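Local structure of isocitrate dehydrogenase [NAD] subunit 2 (Saccharomyces cerevisiae, 3BLX) at residues B[23-28]-B[74-79]; B[273-278]-B[306-311]; B[42-47]-B[51-56]; B[86-91]-B[97-102]. The protein catalyses, as part of the octameric mitochondrial enzyme, the NAD-dependent oxidative decarboxylation of isocitrate to 2-oxoglutarate in the citric acid cycle, and also binds RNA. All coordinates share one frame; numbering follows the deposited sequence.

Contact 1 of 4, residues B[23-28]-B[74-79]; sequences TVSFIE and VQSITK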
loop_
_atom_site.group_PDB
_atom_site.type_symbol
_atom_site.label_atom_id
_atom_site.label_comp_id
_atom_site.label_asym_id
_atom_site.label_seq_id
_atom_site.Cartn_x
_atom_site.Cartn_y
_atom_site.Cartn_z
ATOM N N THR B 23 -27.056 38.968 -45.146
ATOM C CA THR B 23 -26.744 38.950 -43.719
ATOM C C THR B 23 -25.802 37.792 -43.363
ATOM O O THR B 23 -26.066 36.642 -43.716
ATOM C CB THR B 23 -28.028 38.853 -42.870
ATOM O OG1 THR B 23 -29.016 38.087 -43.577
ATOM C CG2 THR B 23 -28.585 40.236 -42.595
ATOM N N VAL B 24 -24.710 38.106 -42.667
ATOM C CA VAL B 24 -23.721 37.117 -42.238
ATOM C C VAL B 24 -23.285 37.285 -40.763
ATOM O O VAL B 24 -22.676 38.291 -40.405
ATOM C CB VAL B 24 -22.472 37.184 -43.137
ATOM C CG1 VAL B 24 -21.368 36.300 -42.582
ATOM C CG2 VAL B 24 -22.813 36.787 -44.560
ATOM N N SER B 25 -23.584 36.297 -39.918
ATOM C CA SER B 25 -23.188 36.346 -38.509
ATOM C C SER B 25 -21.675 36.409 -38.417
ATOM O O SER B 25 -20.990 35.954 -39.317
ATOM C CB SER B 25 -23.706 35.121 -37.765
ATOM O OG SER B 25 -25.113 35.013 -37.831
ATOM N N PHE B 26 -21.136 36.974 -37.347
ATOM C CA PHE B 26 -19.688 37.009 -37.236
ATOM C C PHE B 26 -19.039 36.135 -36.142
ATOM O O PHE B 26 -18.518 35.064 -36.440
ATOM C CB PHE B 26 -19.165 38.428 -37.171
ATOM C CG PHE B 26 -17.842 38.589 -37.838
ATOM C CD1 PHE B 26 -17.762 39.073 -39.125
ATOM C CD2 PHE B 26 -16.675 38.213 -37.198
ATOM C CE1 PHE B 26 -16.544 39.206 -39.756
ATOM C CE2 PHE B 26 -15.449 38.336 -37.826
ATOM C CZ PHE B 26 -15.384 38.837 -39.108
ATOM N N ILE B 27 -19.059 36.579 -34.892
ATOM C CA ILE B 27 -18.300 35.901 -33.842
ATOM C C ILE B 27 -16.847 36.248 -34.030
ATOM O O ILE B 27 -16.095 35.478 -34.594
ATOM C CB ILE B 27 -18.403 34.355 -33.878
ATOM C CG1 ILE B 27 -19.843 33.894 -34.062
ATOM C CG2 ILE B 27 -17.762 33.738 -32.615
ATOM C CD1 ILE B 27 -19.981 32.415 -34.240
ATOM N N GLU B 28 -16.455 37.415 -33.551
ATOM C CA GLU B 28 -15.093 37.869 -33.715
ATOM C C GLU B 28 -14.137 37.107 -32.821
ATOM O O GLU B 28 -12.933 37.114 -33.050
ATOM C CB GLU B 28 -15.006 39.375 -33.447
ATOM C CG GLU B 28 -16.052 40.168 -34.222
ATOM C CD GLU B 28 -15.745 41.651 -34.311
ATOM O OE1 GLU B 28 -14.778 42.104 -33.654
ATOM O OE2 GLU B 28 -16.479 42.356 -35.041
ATOM N N VAL B 74 -27.654 31.668 -31.376
ATOM C CA VAL B 74 -28.406 30.596 -32.037
ATOM C C VAL B 74 -29.383 31.148 -33.089
ATOM O O VAL B 74 -29.356 30.732 -34.248
ATOM C CB VAL B 74 -29.185 29.714 -31.019
ATOM C CG1 VAL B 74 -30.030 28.663 -31.743
ATOM C CG2 VAL B 74 -28.236 29.050 -30.037
ATOM N N GLN B 75 -30.236 32.087 -32.678
ATOM C CA GLN B 75 -31.248 32.661 -33.562
ATOM C C GLN B 75 -30.615 33.409 -34.725
ATOM O O GLN B 75 -31.046 33.288 -35.873
ATOM C CB GLN B 75 -32.168 33.597 -32.780
ATOM C CG GLN B 75 -32.873 32.918 -31.624
ATOM C CD GLN B 75 -33.596 31.658 -32.055
ATOM O OE1 GLN B 75 -34.093 31.559 -33.190
ATOM N NE2 GLN B 75 -33.661 30.679 -31.151
ATOM N N SER B 76 -29.586 34.185 -34.415
ATOM C CA SER B 76 -28.858 34.932 -35.425
ATOM C C SER B 76 -28.284 34.044 -36.540
ATOM O O SER B 76 -28.407 34.355 -37.723
ATOM C CB SER B 76 -27.733 35.716 -34.758
ATOM O OG SER B 76 -26.880 36.286 -35.731
ATOM N N ILE B 77 -27.649 32.941 -36.155
ATOM C CA ILE B 77 -26.973 32.069 -37.106
ATOM C C ILE B 77 -27.969 31.163 -37.810
ATOM O O ILE B 77 -27.815 30.894 -38.987
ATOM C CB ILE B 77 -25.884 31.230 -36.416
ATOM C CG1 ILE B 77 -24.859 32.144 -35.764
ATOM C CG2 ILE B 77 -25.188 30.358 -37.402
ATOM C CD1 ILE B 77 -23.810 31.412 -35.020
ATOM N N THR B 78 -28.996 30.700 -37.096
ATOM C CA THR B 78 -30.033 29.861 -37.703
ATOM C C THR B 78 -30.748 30.628 -38.811
ATOM O O THR B 78 -31.205 30.053 -39.807
ATOM C CB THR B 78 -31.090 29.405 -36.675
ATOM O OG1 THR B 78 -30.459 28.672 -35.619
ATOM C CG2 THR B 78 -32.148 28.528 -37.345
ATOM N N LYS B 79 -30.839 31.937 -38.622
ATOM C CA LYS B 79 -31.525 32.801 -39.566
ATOM C C LYS B 79 -30.651 33.131 -40.765
ATOM O O LYS B 79 -31.117 33.084 -41.896
ATOM C CB LYS B 79 -31.950 34.100 -38.885
ATOM C CG LYS B 79 -32.577 35.123 -39.839
ATOM C CD LYS B 79 -32.233 36.560 -39.428
ATOM C CE LYS B 79 -32.419 36.780 -37.924
ATOM N NZ LYS B 79 -31.673 37.983 -37.438
#
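The loop that leaves strand 22-23 for helix 33-45, the first connection of a beta-alpha-beta unit, faces helix 71-80 through Ser25 and Ile27, which meet Ser76 and Ile77. The polar half is a hydroxyl pair: Ser25 OG and Ser76 OG are hydrogen-bonded at 3.0 Å. Ser25 OG lies opposite its own carbonyl carbon (chi1 -59°), a setting that points it at the helix, where it also rests 3.5 Å from Ile77 CG1. This buried hydroxyl is held above all by Asn80 ND2, just past the segment, and Ser76 OG has a weak further partner in Glu54 OE2. The apolar half is a single methyl contact, Ile27 CD1 to Ile77 CD1 at 4.0 Å, in which the two terminal methyls meet where the side chains run roughly perpendicular. Within the helix, Val74 O takes both Thr78 N (2.9 Å) and Thr78 OG1 (2.7 Å), the hydroxyl coming from above the carbonyl plane. Beyond the pair, backbone bonds from Ser25 to Val82 and from Ile27 to Gly86 tie the loop to strand 82-85 and to the glycine directly after it, while Phe26 packs on Ser37 of helix 33-45.

Contact 2 of 4, residues B[273-278]-B[306-311]; sequences KISIFE and LNHMGL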
loop_
_atom_site.group_PDB
_atom_site.type_symbol
_atom_site.label_atom_id
_atom_site.label_comp_id
_atom_site.label_asym_id
_atom_site.label_seq_id
_atom_site.Cartn_x
_atom_site.Cartn_y
_atom_site.Cartn_z
ATOM N N LYS B 273 -28.034 23.000 -43.389
ATOM C CA LYS B 273 -28.423 24.350 -43.781
ATOM C C LYS B 273 -27.397 25.404 -43.352
ATOM O O LYS B 273 -27.007 26.257 -44.151
ATOM C CB LYS B 273 -29.821 24.683 -43.254
ATOM C CG LYS B 273 -30.051 24.293 -41.805
ATOM C CD LYS B 273 -31.332 24.919 -41.255
ATOM C CE LYS B 273 -31.433 24.745 -39.742
ATOM N NZ LYS B 273 -32.530 25.566 -39.163
ATOM N N ILE B 274 -26.954 25.339 -42.098
ATOM C CA ILE B 274 -25.954 26.289 -41.595
ATOM C C ILE B 274 -24.537 25.847 -41.968
ATOM O O ILE B 274 -24.289 24.661 -42.157
ATOM C CB ILE B 274 -26.029 26.475 -40.046
ATOM C CG1 ILE B 274 -27.440 26.857 -39.579
ATOM C CG2 ILE B 274 -25.056 27.522 -39.579
ATOM C CD1 ILE B 274 -28.251 25.679 -39.045
ATOM N N SER B 275 -23.619 26.802 -42.084
ATOM C CA SER B 275 -22.207 26.503 -42.326
ATOM C C SER B 275 -21.323 27.572 -41.713
ATOM O O SER B 275 -21.498 28.753 -41.965
ATOM C CB SER B 275 -21.910 26.393 -43.825
ATOM O OG SER B 275 -22.432 25.200 -44.371
ATOM N N ILE B 276 -20.350 27.151 -40.927
ATOM C CA ILE B 276 -19.497 28.077 -40.213
ATOM C C ILE B 276 -18.090 27.968 -40.748
ATOM O O ILE B 276 -17.641 26.881 -41.061
ATOM C CB ILE B 276 -19.523 27.753 -38.729
ATOM C CG1 ILE B 276 -20.955 27.908 -38.212
ATOM C CG2 ILE B 276 -18.555 28.622 -37.978
ATOM C CD1 ILE B 276 -21.085 27.829 -36.715
ATOM N N PHE B 277 -17.399 29.096 -40.872
ATOM C CA PHE B 277 -16.089 29.140 -41.505
ATOM C C PHE B 277 -15.132 29.787 -40.565
ATOM O O PHE B 277 -15.449 30.808 -39.982
ATOM C CB PHE B 277 -16.168 29.936 -42.810
ATOM C CG PHE B 277 -17.080 29.322 -43.821
ATOM C CD1 PHE B 277 -16.570 28.575 -44.879
ATOM C CD2 PHE B 277 -18.462 29.446 -43.695
ATOM C CE1 PHE B 277 -17.425 27.985 -45.822
ATOM C CE2 PHE B 277 -19.335 28.854 -44.634
ATOM C CZ PHE B 277 -18.814 28.130 -45.701
ATOM N N GLU B 278 -13.957 29.198 -40.398
ATOM C CA GLU B 278 -13.049 29.647 -39.354
ATOM C C GLU B 278 -11.613 29.339 -39.667
ATOM O O GLU B 278 -11.318 28.400 -40.395
ATOM C CB GLU B 278 -13.410 28.988 -38.021
ATOM C CG GLU B 278 -13.542 27.465 -38.049
ATOM C CD GLU B 278 -13.757 26.825 -36.651
ATOM O OE1 GLU B 278 -13.391 27.433 -35.618
ATOM O OE2 GLU B 278 -14.291 25.693 -36.586
ATOM N N LEU B 306 -17.559 33.002 -49.187
ATOM C CA LEU B 306 -18.056 33.629 -50.414
ATOM C C LEU B 306 -18.462 32.551 -51.412
ATOM O O LEU B 306 -19.623 32.464 -51.808
ATOM C CB LEU B 306 -16.990 34.557 -51.011
ATOM C CG LEU B 306 -17.007 36.067 -50.690
ATOM C CD1 LEU B 306 -17.899 36.433 -49.517
ATOM C CD2 LEU B 306 -15.589 36.604 -50.485
ATOM N N ASN B 307 -17.499 31.715 -51.787
ATOM C CA ASN B 307 -17.749 30.599 -52.696
ATOM C C ASN B 307 -18.924 29.722 -52.290
ATOM O O ASN B 307 -19.547 29.092 -53.127
ATOM C CB ASN B 307 -16.502 29.728 -52.853
ATOM C CG ASN B 307 -15.505 30.309 -53.831
ATOM O OD1 ASN B 307 -15.878 30.778 -54.906
ATOM N ND2 ASN B 307 -14.225 30.281 -53.465
ATOM N N HIS B 308 -19.225 29.660 -51.006
ATOM C CA HIS B 308 -20.314 28.805 -50.557
ATOM C C HIS B 308 -21.636 29.544 -50.765
ATOM O O HIS B 308 -22.714 28.928 -50.862
ATOM C CB HIS B 308 -20.093 28.377 -49.093
ATOM C CG HIS B 308 -21.253 27.647 -48.484
ATOM N ND1 HIS B 308 -21.963 28.143 -47.411
ATOM C CD2 HIS B 308 -21.828 26.465 -48.795
ATOM C CE1 HIS B 308 -22.926 27.300 -47.085
ATOM N NE2 HIS B 308 -22.866 26.272 -47.912
ATOM N N MET B 309 -21.524 30.869 -50.864
ATOM C CA MET B 309 -22.679 31.744 -50.998
ATOM C C MET B 309 -23.004 32.027 -52.464
ATOM O O MET B 309 -24.144 32.343 -52.802
ATOM C CB MET B 309 -22.461 33.046 -50.217
ATOM C CG MET B 309 -22.622 32.886 -48.714
ATOM S SD MET B 309 -22.458 34.417 -47.783
ATOM C CE MET B 309 -20.877 34.978 -48.375
ATOM N N GLY B 310 -22.010 31.899 -53.340
ATOM C CA GLY B 310 -22.223 32.111 -54.763
ATOM C C GLY B 310 -21.536 33.354 -55.305
ATOM O O GLY B 310 -21.469 33.558 -56.514
ATOM N N LEU B 311 -21.032 34.189 -54.403
ATOM C CA LEU B 311 -20.287 35.381 -54.777
ATOM C C LEU B 311 -18.895 35.018 -55.287
ATOM O O LEU B 311 -17.890 35.463 -54.731
ATOM C CB LEU B 311 -20.170 36.318 -53.580
ATOM C CG LEU B 311 -21.440 36.487 -52.741
ATOM C CD1 LEU B 311 -21.190 37.442 -51.581
ATOM C CD2 LEU B 311 -22.611 36.969 -53.585
#
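His308, near the end of helix 296-309, brings its imidazole up to Ser275 and Phe277, two residues apart on strand 275-279 and both pointing at the helix. The ring's CE1 meets the serine, 3.5 Å from Ser275 CB and the same from Ser275 OG. The adjoining ND1, with CG and CB, meets the phenylalanine: Phe277 CZ is 3.6 Å from His308 ND1, which sits at the edge of the phenyl ring near its plane, and equally 3.6 Å from His308 CB. The two rings are oblique, with centroids 5.5 Å apart and planes at 44°. With CG opposite the backbone N (chi1 172°), the imidazole extends from the helix to the strand. What fixes its turn lies further out, where NE2 is hydrogen-bonded to Gly9 O and the side chain also packs on Tyr11. Ser275 OG reaches back weakly to Ile274 O. The contact packs helix 296-309 on strand 275-279 of the mixed sheet, where backbone bonds tie Ser275 and Phe277 to Ala83 of the adjacent strand 82-85. At its C-terminal end the helix gives way at Gly310, whose positive phi (111°) breaks the turn just after its N has bonded to Leu306 O. An alanine at His308 is likely to leave Gly9 O without its donor and open a gap beside Phe277 and Ser275. No hydrogen bond crosses between the segments, so van der Waals packing alone joins strand and helix; because a carbonyl oxygen can only accept, NE2 probably carries the proton in this orientation and ND1, in a neutral ring, probably none.

Contact 3 of 4, residues B[42-47]-B[51-56]; sequences KIFSAA and IEWESC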
loop_
_atom_site.group_PDB
_atom_site.type_symbol
_atom_site.label_atom_id
_atom_site.label_comp_id
_atom_site.label_asym_id
_atom_site.label_seq_id
_atom_site.Cartn_x
_atom_site.Cartn_y
_atom_site.Cartn_z
ATOM N N LYS B 42 -12.677 45.497 -43.399
ATOM C CA LYS B 42 -12.057 46.557 -44.197
ATOM C C LYS B 42 -11.739 46.124 -45.632
ATOM O O LYS B 42 -11.630 46.957 -46.536
ATOM C CB LYS B 42 -10.773 47.061 -43.521
ATOM C CG LYS B 42 -10.988 47.849 -42.228
ATOM C CD LYS B 42 -9.680 48.477 -41.710
ATOM C CE LYS B 42 -9.919 49.292 -40.447
ATOM N NZ LYS B 42 -8.665 49.937 -39.967
ATOM N N ILE B 43 -11.568 44.821 -45.829
ATOM C CA ILE B 43 -11.278 44.263 -47.144
ATOM C C ILE B 43 -12.570 43.838 -47.825
ATOM O O ILE B 43 -12.622 43.684 -49.037
ATOM C CB ILE B 43 -10.328 43.066 -47.032
ATOM C CG1 ILE B 43 -9.012 43.499 -46.393
ATOM C CG2 ILE B 43 -10.042 42.461 -48.371
ATOM C CD1 ILE B 43 -7.917 42.456 -46.500
ATOM N N PHE B 44 -13.625 43.658 -47.041
ATOM C CA PHE B 44 -14.921 43.289 -47.595
ATOM C C PHE B 44 -15.672 44.552 -48.002
ATOM O O PHE B 44 -16.440 44.551 -48.970
ATOM C CB PHE B 44 -15.732 42.445 -46.593
ATOM C CG PHE B 44 -15.677 40.948 -46.855
ATOM C CD1 PHE B 44 -14.475 40.313 -47.130
ATOM C CD2 PHE B 44 -16.827 40.178 -46.809
ATOM C CE1 PHE B 44 -14.427 38.951 -47.367
ATOM C CE2 PHE B 44 -16.776 38.814 -47.046
ATOM C CZ PHE B 44 -15.574 38.209 -47.327
ATOM N N SER B 45 -15.435 45.633 -47.262
ATOM C CA SER B 45 -16.001 46.935 -47.606
ATOM C C SER B 45 -15.250 47.522 -48.805
ATOM O O SER B 45 -15.865 47.984 -49.767
ATOM C CB SER B 45 -15.945 47.894 -46.409
ATOM O OG SER B 45 -16.743 49.051 -46.625
ATOM N N ALA B 46 -13.920 47.469 -48.748
ATOM C CA ALA B 46 -13.059 48.000 -49.809
ATOM C C ALA B 46 -13.181 47.297 -51.163
ATOM O O ALA B 46 -12.781 47.852 -52.183
ATOM C CB ALA B 46 -11.604 48.011 -49.356
ATOM N N ALA B 47 -13.715 46.082 -51.184
ATOM C CA ALA B 47 -13.925 45.371 -52.446
ATOM C C ALA B 47 -15.400 45.395 -52.804
ATOM O O ALA B 47 -15.832 44.756 -53.765
ATOM C CB ALA B 47 -13.437 43.945 -52.341
ATOM N N ILE B 51 -22.514 42.317 -48.249
ATOM C CA ILE B 51 -22.584 41.691 -46.932
ATOM C C ILE B 51 -22.626 42.699 -45.778
ATOM O O ILE B 51 -21.799 43.614 -45.696
ATOM C CB ILE B 51 -21.397 40.706 -46.723
ATOM C CG1 ILE B 51 -21.465 39.562 -47.731
ATOM C CG2 ILE B 51 -21.381 40.152 -45.299
ATOM C CD1 ILE B 51 -20.217 38.749 -47.786
ATOM N N GLU B 52 -23.604 42.520 -44.895
ATOM C CA GLU B 52 -23.672 43.249 -43.637
ATOM C C GLU B 52 -23.465 42.256 -42.489
ATOM O O GLU B 52 -24.096 41.198 -42.451
ATOM C CB GLU B 52 -25.024 43.957 -43.502
ATOM C CG GLU B 52 -26.219 43.019 -43.578
ATOM C CD GLU B 52 -27.549 43.744 -43.611
ATOM O OE1 GLU B 52 -27.670 44.761 -44.337
ATOM O OE2 GLU B 52 -28.475 43.279 -42.914
ATOM N N TRP B 53 -22.581 42.599 -41.559
ATOM C CA TRP B 53 -22.253 41.714 -40.452
ATOM C C TRP B 53 -23.307 41.682 -39.342
ATOM O O TRP B 53 -24.399 42.208 -39.506
ATOM C CB TRP B 53 -20.901 42.109 -39.893
ATOM C CG TRP B 53 -19.836 42.138 -40.955
ATOM C CD1 TRP B 53 -19.107 43.218 -41.362
ATOM C CD2 TRP B 53 -19.389 41.031 -41.757
ATOM N NE1 TRP B 53 -18.229 42.853 -42.354
ATOM C CE2 TRP B 53 -18.381 41.518 -42.614
ATOM C CE3 TRP B 53 -19.738 39.673 -41.826
ATOM C CZ2 TRP B 53 -17.719 40.699 -43.521
ATOM C CZ3 TRP B 53 -19.074 38.867 -42.727
ATOM C CH2 TRP B 53 -18.079 39.380 -43.561
ATOM N N GLU B 54 -22.977 41.055 -38.218
ATOM C CA GLU B 54 -23.926 40.880 -37.127
ATOM C C GLU B 54 -23.262 40.153 -35.968
ATOM O O GLU B 54 -23.740 39.118 -35.530
ATOM C CB GLU B 54 -25.151 40.092 -37.605
ATOM C CG GLU B 54 -26.322 40.070 -36.615
ATOM C CD GLU B 54 -27.608 39.488 -37.211
ATOM O OE1 GLU B 54 -27.710 39.397 -38.455
ATOM O OE2 GLU B 54 -28.523 39.130 -36.431
ATOM N N SER B 55 -22.166 40.704 -35.469
ATOM C CA SER B 55 -21.334 40.016 -34.485
ATOM C C SER B 55 -22.125 39.314 -33.384
ATOM O O SER B 55 -22.951 39.933 -32.720
ATOM C CB SER B 55 -20.305 40.980 -33.887
ATOM O OG SER B 55 -20.867 42.261 -33.685
ATOM N N CYS B 56 -21.860 38.015 -33.211
ATOM C CA CYS B 56 -22.519 37.188 -32.200
ATOM C C CYS B 56 -21.590 36.880 -31.045
ATOM O O CYS B 56 -20.375 36.857 -31.209
ATOM C CB CYS B 56 -22.954 35.853 -32.802
ATOM S SG CYS B 56 -24.031 35.959 -34.233
#
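Phe44 of helix 33-45 carries every contact to the segment 51-56, touching one aliphatic and one aromatic side chain. The aliphatic contact is made at the edge of its ring, where Ile51 CD1 lies near the ring plane, 3.5 Å from Phe44 CE2. Ile51 extends this methyl with CG1 opposite its carbonyl carbon (chi1 -63°) and the chain beyond it stretched out (chi2 168°). The pairing closes a beta-alpha-beta unit: strand 22-23, helix 33-45 and strand 51-52 follow one another, the two strands run parallel, and Glu52 bonds through its backbone to Tyr22 and Val24. The aromatic contact is with the six-membered ring of Trp53. Its CZ2 is 3.4 Å from Phe44 CD2 and its CH2 is 3.6 Å from the same atom; the rings are oblique, planes at 36° and centroids 5.4 Å apart. Ile51 also serves the indole from within its own segment, its CG2 lying 3.6 Å above one face toward the rim. A serine in place of Phe44 would probably take away the aromatic neighbour of Trp53 CZ2 and CH2 and one side of the packing round Ile51 CD1, opening a gap between the helix and the 51-56 segment. Leu306 of helix 296-309 and Ile318 of helix 312-326 also pack on Phe44, and Trp53 meets Phe26 edge-to-face.

Contact 4 of 4, residues B[86-91]-B[97-102]; sequences GPLATP and RSLNLT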
loop_
_atom_site.group_PDB
_atom_site.type_symbol
_atom_site.label_atom_id
_atom_site.label_comp_id
_atom_site.label_asym_id
_atom_site.label_seq_id
_atom_site.Cartn_x
_atom_site.Cartn_y
_atom_site.Cartn_z
ATOM N N GLY B 86 -13.662 33.765 -35.745
ATOM C CA GLY B 86 -12.237 33.736 -35.484
ATOM C C GLY B 86 -11.976 32.866 -34.278
ATOM O O GLY B 86 -12.874 32.162 -33.833
ATOM N N PRO B 87 -10.756 32.924 -33.732
ATOM C CA PRO B 87 -10.271 32.087 -32.626
ATOM C C PRO B 87 -11.018 32.327 -31.319
ATOM O O PRO B 87 -11.583 33.406 -31.128
ATOM C CB PRO B 87 -8.817 32.546 -32.443
ATOM C CG PRO B 87 -8.483 33.292 -33.662
ATOM C CD PRO B 87 -9.757 33.920 -34.125
ATOM N N LEU B 88 -11.017 31.334 -30.432
ATOM C CA LEU B 88 -11.478 31.533 -29.055
ATOM C C LEU B 88 -10.824 30.574 -28.065
ATOM O O LEU B 88 -10.641 29.387 -28.351
ATOM C CB LEU B 88 -13.001 31.480 -28.960
ATOM C CG LEU B 88 -13.667 30.744 -30.107
ATOM C CD1 LEU B 88 -13.558 29.234 -29.914
ATOM C CD2 LEU B 88 -15.102 31.205 -30.179
ATOM N N ALA B 89 -10.479 31.115 -26.895
ATOM C CA ALA B 89 -9.731 30.383 -25.872
ATOM C C ALA B 89 -10.506 29.209 -25.257
ATOM O O ALA B 89 -11.711 29.022 -25.521
ATOM C CB ALA B 89 -9.215 31.343 -24.777
ATOM N N THR B 90 -9.790 28.439 -24.434
ATOM C CA THR B 90 -10.276 27.174 -23.875
ATOM C C THR B 90 -10.803 27.314 -22.446
ATOM O O THR B 90 -10.019 27.270 -21.488
ATOM C CB THR B 90 -9.164 26.079 -23.891
ATOM O OG1 THR B 90 -8.456 26.118 -25.140
ATOM C CG2 THR B 90 -9.758 24.683 -23.678
ATOM N N PRO B 91 -12.139 27.473 -22.308
ATOM C CA PRO B 91 -12.811 27.462 -21.000
ATOM C C PRO B 91 -12.696 26.065 -20.387
ATOM O O PRO B 91 -11.582 25.594 -20.132
ATOM C CB PRO B 91 -14.279 27.766 -21.347
ATOM C CG PRO B 91 -14.272 28.278 -22.772
ATOM C CD PRO B 91 -13.097 27.620 -23.421
ATOM N N ARG B 97 -17.768 21.197 -21.142
ATOM C CA ARG B 97 -17.723 20.483 -22.422
ATOM C C ARG B 97 -17.000 21.334 -23.476
ATOM O O ARG B 97 -16.648 22.484 -23.209
ATOM C CB ARG B 97 -19.132 20.107 -22.890
ATOM C CG ARG B 97 -19.186 18.878 -23.790
ATOM C CD ARG B 97 -20.546 18.199 -23.704
ATOM N NE ARG B 97 -21.601 18.973 -24.365
ATOM C CZ ARG B 97 -22.199 18.607 -25.500
ATOM N NH1 ARG B 97 -21.853 17.473 -26.098
ATOM N NH2 ARG B 97 -23.150 19.372 -26.036
ATOM N N SER B 98 -16.773 20.778 -24.662
ATOM C CA SER B 98 -15.962 21.457 -25.677
ATOM C C SER B 98 -16.758 22.535 -26.414
ATOM O O SER B 98 -17.883 22.307 -26.851
ATOM C CB SER B 98 -15.368 20.452 -26.675
ATOM O OG SER B 98 -14.609 21.101 -27.693
ATOM N N LEU B 99 -16.166 23.715 -26.549
ATOM C CA LEU B 99 -16.852 24.848 -27.151
ATOM C C LEU B 99 -17.133 24.588 -28.628
ATOM O O LEU B 99 -18.231 24.863 -29.130
ATOM C CB LEU B 99 -15.996 26.095 -26.980
ATOM C CG LEU B 99 -16.583 27.380 -27.540
ATOM C CD1 LEU B 99 -18.048 27.475 -27.193
ATOM C CD2 LEU B 99 -15.798 28.572 -27.012
ATOM N N ASN B 100 -16.125 24.050 -29.312
ATOM C CA ASN B 100 -16.252 23.667 -30.707
ATOM C C ASN B 100 -17.197 22.484 -30.872
ATOM O O ASN B 100 -17.938 22.406 -31.839
ATOM C CB ASN B 100 -14.876 23.362 -31.305
ATOM C CG ASN B 100 -13.948 24.578 -31.295
ATOM O OD1 ASN B 100 -14.250 25.630 -31.887
ATOM N ND2 ASN B 100 -12.815 24.439 -30.620
ATOM N N LEU B 101 -17.189 21.571 -29.910
ATOM C CA LEU B 101 -18.006 20.376 -30.032
ATOM C C LEU B 101 -19.507 20.688 -29.929
ATOM O O LEU B 101 -20.315 20.082 -30.634
ATOM C CB LEU B 101 -17.566 19.303 -29.026
ATOM C CG LEU B 101 -18.014 17.851 -29.248
ATOM C CD1 LEU B 101 -19.295 17.541 -28.488
ATOM C CD2 LEU B 101 -18.151 17.508 -30.740
ATOM N N THR B 102 -19.885 21.636 -29.074
ATOM C CA THR B 102 -21.302 21.991 -28.943
ATOM C C THR B 102 -21.754 22.838 -30.110
ATOM O O THR B 102 -22.912 22.796 -30.517
ATOM C CB THR B 102 -21.634 22.752 -27.636
ATOM O OG1 THR B 102 -20.428 23.121 -26.976
ATOM C CG2 THR B 102 -22.427 21.874 -26.705
#
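Leu99 sets its CG opposite the backbone N (chi1 -179°), which carries its CD2 methyl from the first turn of helix 99-107 across to Leu88 in the loop after strand 82-85. Asn100 turns the other way, CG opposite its carbonyl carbon (chi1 -62°), and this brings OD1 to the same leucine. Leu88 CD1 and Leu99 CD2 touch at 3.7 Å, the two side chains crossing at a slant; Leu88 CD2 is slightly farther from that methyl, at 4.2 Å. Asn100 OD1 stands 4.2 Å from Leu88 CD1, the two side chains passing head to tail. The helix start is set by Ser98 at the N-cap position, whose OG accepts a weak capping bond from Leu101 N at 3.4 Å. Ser98 O is gripped twice, by Thr102 N at 3.1 Å and by Thr102 OG1 at 2.7 Å, from opposite faces of its plane. The loop has its own anchor in Asp30, whose OD2 accepts from Ala89 N. As the side chain of Asn100 is about 4 Å from that of Arg104, probably a substrate ligand, the contact flanks the likely isocitrate site. No hydrogen bond joins the two segments, so this small surface contact rests on leucine methyls, while the polar bonds described here hold the helix start and the loop separately.

Overall arrangement
Contacts 1, 2 and 3 form one continuous packed region on the same side of the chain's centre, their centres 12 to 14 Å apart. Ile77 of contact 1 packs on Ile274 of contact 2, CG2 to CG2 at 3.6 Å, and Val24 lies against Met309. Contact 3 falls between the two segments of contact 1 in sequence and joins it through Val24 N and Glu52 O, 3.2 Å apart; Met309 CE brings contact 2 to within 3.9 Å of Ile51 CD1. Contact 4 lies furthest from contact 3, about 24 Å between centres, but touches contacts 1 and 2, the latter where Asn100 OD1 is 4.2 Å from Glu278 OE1. It lies nearest the probable active site: Asn100 is about 8 Å, side chain to side chain, from Tyr142, probably critical for catalysis.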